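Side-chain contacts in regulatory protein AsnC (Escherichia coli, PDB 2CG4), which activates transcription of asnA, regulates transcription of its own gene and represses gidA expression post-transcriptionally: residues E90-V95 and I124-T129; G12-L17 and E44-A49. The protein carries 1 engineered substitution. All coordinates share one frame; numbering follows the deposited sequence.

Following the chain from the N terminus, contact 2 comes first: it brings helix 8-19 back against helix 36-49, closing a loop that contains helix 25-32 and so tying together the DNA-binding domain. Strand 52-59, strand 68-76 and helix 82-90 follow. Contact 1 then closes a second, separate loop, from 90-95 to 124-129, spanning strands 95-101 and 107-113 and most of helix 116-127 in the ligand-binding domain. The two loops run in series, neither nesting nor crossing. Their centres are 35 Å apart, on opposite sides of the chain's centre, and their nearest atoms are about 21 Å apart. Segments of both contacts touch the same neighbouring subunit.

Contact 1. Residues E90-V95 and I124-T129; sequences ESLDEV and INKIQT. With ASN (asparagine), chain C.
The ammonium group of K126 reaches the carboxylate of E94 in a salt bridge, with NZ of K126 3.0 Å from OE2 of E94. The nitrogen lies 44° out of the carboxylate plane, and OE1 of E94 is farther from NZ of K126, at 3.8 Å. The bridge is therefore one-sided. The two side chains cross at about a right angle: K126 is extended beyond CG, whereas E94 bends at chi2 (-88°).

Beside this pair, L92 supplies the apolar part. CD2 of L92 sits alongside the lysine's stem, 3.9 Å from CB and 4.1 Å from CD of K126. CD1 of L92, while still lying against K126, touches CG1 of I127 at 4.1 Å. One leucine thus straddles two consecutive residues of helix 116-127.

Farther out, V122 packs against both E94 and I127, and backbone bonding between E94 and M112 anchors the loop to strand 107-113. OG1 of T129 donates to O of N125, 2.8 Å away, from above the carbonyl plane (65° out of it), linking the turn back to the helix. Segment 124-129 leads to the bound asparagine, held by T136 and T138 of this chain and by residues of a second subunit, including G103.

The contact joins loop 90-95 to helix 116-127 of the Lrp/AsnC ligand-binding domain: the methylenes of K126 rest on L92, and its charge meets a glutamate, a pairing that probably favours the charged forms of both.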
# COMPACT_ATOMS: atom_id res chain seq x y z
N GLU A 90 20.53 18.22 -5.67
CA GLU A 90 21.44 18.28 -6.81
C GLU A 90 22.86 18.64 -6.38
O GLU A 90 23.83 18.28 -7.03
CB GLU A 90 20.90 19.22 -7.91
CG GLU A 90 21.73 20.47 -8.17
CD GLU A 90 22.87 20.25 -9.16
OE1 GLU A 90 22.69 19.50 -10.14
OE2 GLU A 90 23.94 20.85 -8.96
N SER A 91 22.98 19.34 -5.25
CA SER A 91 24.29 19.62 -4.65
C SER A 91 25.04 18.37 -4.17
O SER A 91 26.21 18.46 -3.79
CB SER A 91 24.14 20.61 -3.49
OG SER A 91 23.22 21.64 -3.82
N LEU A 92 24.38 17.22 -4.19
CA LEU A 92 24.97 16.01 -3.64
C LEU A 92 25.54 15.12 -4.73
O LEU A 92 24.86 14.80 -5.70
CB LEU A 92 23.94 15.23 -2.81
CG LEU A 92 23.28 15.99 -1.66
CD1 LEU A 92 22.09 15.24 -1.08
CD2 LEU A 92 24.31 16.33 -0.58
N ASP A 93 26.80 14.72 -4.56
CA ASP A 93 27.53 13.96 -5.58
C ASP A 93 27.10 12.49 -5.64
O ASP A 93 27.33 11.82 -6.65
CB ASP A 93 29.04 14.05 -5.33
CG ASP A 93 29.59 15.44 -5.57
OD1 ASP A 93 28.96 16.21 -6.34
OD2 ASP A 93 30.66 15.76 -4.99
N GLU A 94 26.51 12.00 -4.56
CA GLU A 94 26.08 10.61 -4.48
C GLU A 94 24.78 10.38 -5.26
O GLU A 94 24.47 9.25 -5.68
CB GLU A 94 25.93 10.18 -3.01
CG GLU A 94 25.78 11.36 -2.05
CD GLU A 94 27.11 11.90 -1.54
OE1 GLU A 94 28.06 11.10 -1.41
OE2 GLU A 94 27.21 13.11 -1.27
N VAL A 95 24.04 11.47 -5.47
CA VAL A 95 22.87 11.49 -6.34
C VAL A 95 23.29 11.63 -7.79
O VAL A 95 23.66 12.73 -8.22
CB VAL A 95 21.97 12.68 -6.03
CG1 VAL A 95 20.74 12.65 -6.92
CG2 VAL A 95 21.59 12.73 -4.54
N ILE A 124 20.83 9.87 6.29
CA ILE A 124 20.53 10.54 7.55
C ILE A 124 21.01 11.99 7.54
O ILE A 124 20.29 12.89 7.94
CB ILE A 124 21.12 9.76 8.75
CG1 ILE A 124 20.54 8.34 8.80
CG2 ILE A 124 20.82 10.48 10.06
CD1 ILE A 124 21.05 7.48 9.95
N ASN A 125 22.22 12.20 7.03
CA ASN A 125 22.92 13.46 7.22
C ASN A 125 22.86 14.41 6.03
O ASN A 125 23.00 15.62 6.20
CB ASN A 125 24.36 13.21 7.64
CG ASN A 125 24.46 12.60 9.01
OD1 ASN A 125 23.92 13.13 9.99
ND2 ASN A 125 25.13 11.46 9.10
N LYS A 126 22.65 13.87 4.83
CA LYS A 126 22.61 14.70 3.63
C LYS A 126 21.22 14.79 2.99
O LYS A 126 20.78 15.87 2.60
CB LYS A 126 23.64 14.23 2.60
CG LYS A 126 25.09 14.40 3.05
CD LYS A 126 26.04 13.71 2.08
CE LYS A 126 27.49 13.80 2.55
NZ LYS A 126 28.43 13.63 1.41
N ILE A 127 20.54 13.65 2.89
CA ILE A 127 19.24 13.61 2.20
C ILE A 127 18.09 13.92 3.15
O ILE A 127 17.21 14.73 2.84
CB ILE A 127 19.01 12.23 1.51
CG1 ILE A 127 20.01 12.02 0.36
CG2 ILE A 127 17.58 12.11 1.00
CD1 ILE A 127 20.08 10.59 -0.14
N GLN A 128 18.10 13.28 4.31
CA GLN A 128 16.98 13.33 5.25
C GLN A 128 16.97 14.64 6.04
O GLN A 128 15.96 14.99 6.69
CB GLN A 128 17.11 12.17 6.22
CG GLN A 128 15.83 11.50 6.59
CD GLN A 128 15.96 9.99 6.60
OE1 GLN A 128 15.29 9.30 5.84
NE2 GLN A 128 16.81 9.47 7.48
N THR A 129 18.10 15.34 6.02
CA THR A 129 18.20 16.64 6.66
C THR A 129 17.55 17.70 5.78
O THR A 129 17.23 18.77 6.27
CB THR A 129 19.66 17.04 6.99
OG1 THR A 129 20.49 16.84 5.83
CG2 THR A 129 20.21 16.20 8.13
N ASN C . 12.72 4.17 5.30
CA ASN C . 13.90 4.98 4.89
C ASN C . 14.36 4.66 3.49
O ASN C . 14.42 3.50 3.08
CB ASN C . 15.05 4.80 5.86
CG ASN C . 14.75 5.39 7.20
OD1 ASN C . 14.44 6.58 7.32
ND2 ASN C . 14.80 4.56 8.23
OXT ASN C . 14.67 5.59 2.75

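Contact 2. Residues G12-L17 and E44-A49; sequences GILEAL and EKMKQA
M46 carries the whole contact from its side, pointing from helix 36-49 at two neighbouring residues of helix 8-19. Its thioether sulfur faces L14: SD of M46 is 3.9 Å from CG of L14, and CD2 of L14 is equally near that sulfur. The two side chains run past each other in opposite directions, and the sulfur meets the branch point of the leucine as well as its methyls.

The terminal methyl of M46 does a second job. With chi3 at -88° the chain bends at its last torsion, turning CE off the line of the stem. CE of M46 then stands 4.0 Å from CG2 of I13 and 4.1 Å from CD2 of L14. Against I13 the methionine runs at a slant, touching the beta-branch methyl, CG2.

The leucine's CB does not head straight for the other helix; its outer carbons make the approach. The nearest CA pair, L14 and M46, is 9.5 Å apart, so the gap is spanned by side chains, chiefly that of M46. All three residues are buried, and the contact is wholly apolar.

The surroundings extend this core. I13 also packs on R42 and V43 of helix 36-49, and I52 of strand 52-59 touches both L14 and M46. I57 of a neighbouring subunit packs on L14 and L17.

M46 is on the C-terminal part of helix 36-49, whose earlier part belongs to the predicted DNA-binding helix-turn-helix. With helix 25-32, the packing of helix 8-19 on helix 36-49 builds the three-helix arrangement of the AsnC-type helix-turn-helix domain.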
# COMPACT_ATOMS: atom_id res chain seq x y z
N GLY A 12 23.60 4.69 -38.78
CA GLY A 12 24.79 3.87 -39.00
C GLY A 12 26.01 4.45 -38.31
O GLY A 12 26.81 3.73 -37.72
N ILE A 13 26.14 5.77 -38.39
CA ILE A 13 27.23 6.48 -37.73
C ILE A 13 27.12 6.34 -36.21
O ILE A 13 28.12 6.08 -35.54
CB ILE A 13 27.25 7.96 -38.12
CG1 ILE A 13 27.76 8.12 -39.55
CG2 ILE A 13 28.13 8.76 -37.15
CD1 ILE A 13 27.47 9.48 -40.16
N LEU A 14 25.91 6.51 -35.69
CA LEU A 14 25.66 6.48 -34.25
C LEU A 14 25.94 5.10 -33.65
O LEU A 14 26.63 5.00 -32.64
CB LEU A 14 24.23 6.92 -33.93
CG LEU A 14 23.96 8.43 -33.94
CD1 LEU A 14 22.60 8.73 -33.33
CD2 LEU A 14 25.06 9.20 -33.23
N GLU A 15 25.43 4.05 -34.27
CA GLU A 15 25.77 2.69 -33.86
C GLU A 15 27.28 2.47 -33.79
O GLU A 15 27.82 2.02 -32.78
CB GLU A 15 25.13 1.67 -34.79
CG GLU A 15 24.95 0.30 -34.15
CD GLU A 15 24.82 -0.81 -35.17
OE1 GLU A 15 25.21 -1.96 -34.84
OE2 GLU A 15 24.34 -0.55 -36.29
N ALA A 16 27.97 2.80 -34.88
CA ALA A 16 29.43 2.76 -34.92
C ALA A 16 30.11 3.50 -33.76
O ALA A 16 30.95 2.91 -33.07
CB ALA A 16 29.93 3.28 -36.25
N LEU A 17 29.77 4.77 -33.56
CA LEU A 17 30.51 5.63 -32.62
C LEU A 17 30.00 5.46 -31.19
O LEU A 17 30.56 6.02 -30.24
CB LEU A 17 30.42 7.11 -33.01
CG LEU A 17 31.03 7.60 -34.33
CD1 LEU A 17 30.67 9.06 -34.56
CD2 LEU A 17 32.54 7.40 -34.36
N GLU A 44 28.64 16.39 -36.97
CA GLU A 44 28.67 17.77 -36.49
C GLU A 44 27.27 18.37 -36.41
O GLU A 44 26.99 19.19 -35.53
CB GLU A 44 29.55 18.63 -37.40
CG GLU A 44 30.50 19.56 -36.66
CD GLU A 44 29.78 20.65 -35.88
OE1 GLU A 44 30.04 21.85 -36.15
OE2 GLU A 44 28.96 20.32 -34.99
N LYS A 45 26.41 17.99 -37.34
CA LYS A 45 25.01 18.39 -37.28
C LYS A 45 24.33 17.78 -36.04
O LYS A 45 23.65 18.48 -35.29
CB LYS A 45 24.27 17.99 -38.56
CG LYS A 45 24.44 18.98 -39.72
CD LYS A 45 24.07 18.31 -41.05
CE LYS A 45 24.54 19.11 -42.26
NZ LYS A 45 24.45 18.32 -43.53
N MET A 46 24.53 16.48 -35.83
CA MET A 46 24.03 15.79 -34.63
C MET A 46 24.55 16.38 -33.32
O MET A 46 23.85 16.34 -32.31
CB MET A 46 24.33 14.30 -34.70
CG MET A 46 23.62 13.61 -35.84
SD MET A 46 23.70 11.81 -35.77
CE MET A 46 25.23 11.49 -36.66
N LYS A 47 25.75 16.95 -33.32
CA LYS A 47 26.24 17.66 -32.15
C LYS A 47 25.47 18.95 -31.88
O LYS A 47 25.06 19.20 -30.74
CB LYS A 47 27.74 17.94 -32.24
CG LYS A 47 28.62 16.71 -32.06
CD LYS A 47 30.09 17.08 -31.98
CE LYS A 47 30.95 15.98 -32.59
NZ LYS A 47 32.42 16.22 -32.39
N GLN A 48 25.26 19.77 -32.91
CA GLN A 48 24.46 21.00 -32.76
C GLN A 48 22.97 20.72 -32.52
O GLN A 48 22.30 21.47 -31.80
CB GLN A 48 24.66 21.93 -33.96
N ALA A 49 22.46 19.65 -33.12
CA ALA A 49 21.14 19.11 -32.77
C ALA A 49 21.01 18.75 -31.29
O ALA A 49 19.92 18.81 -30.73
CB ALA A 49 20.81 17.90 -33.64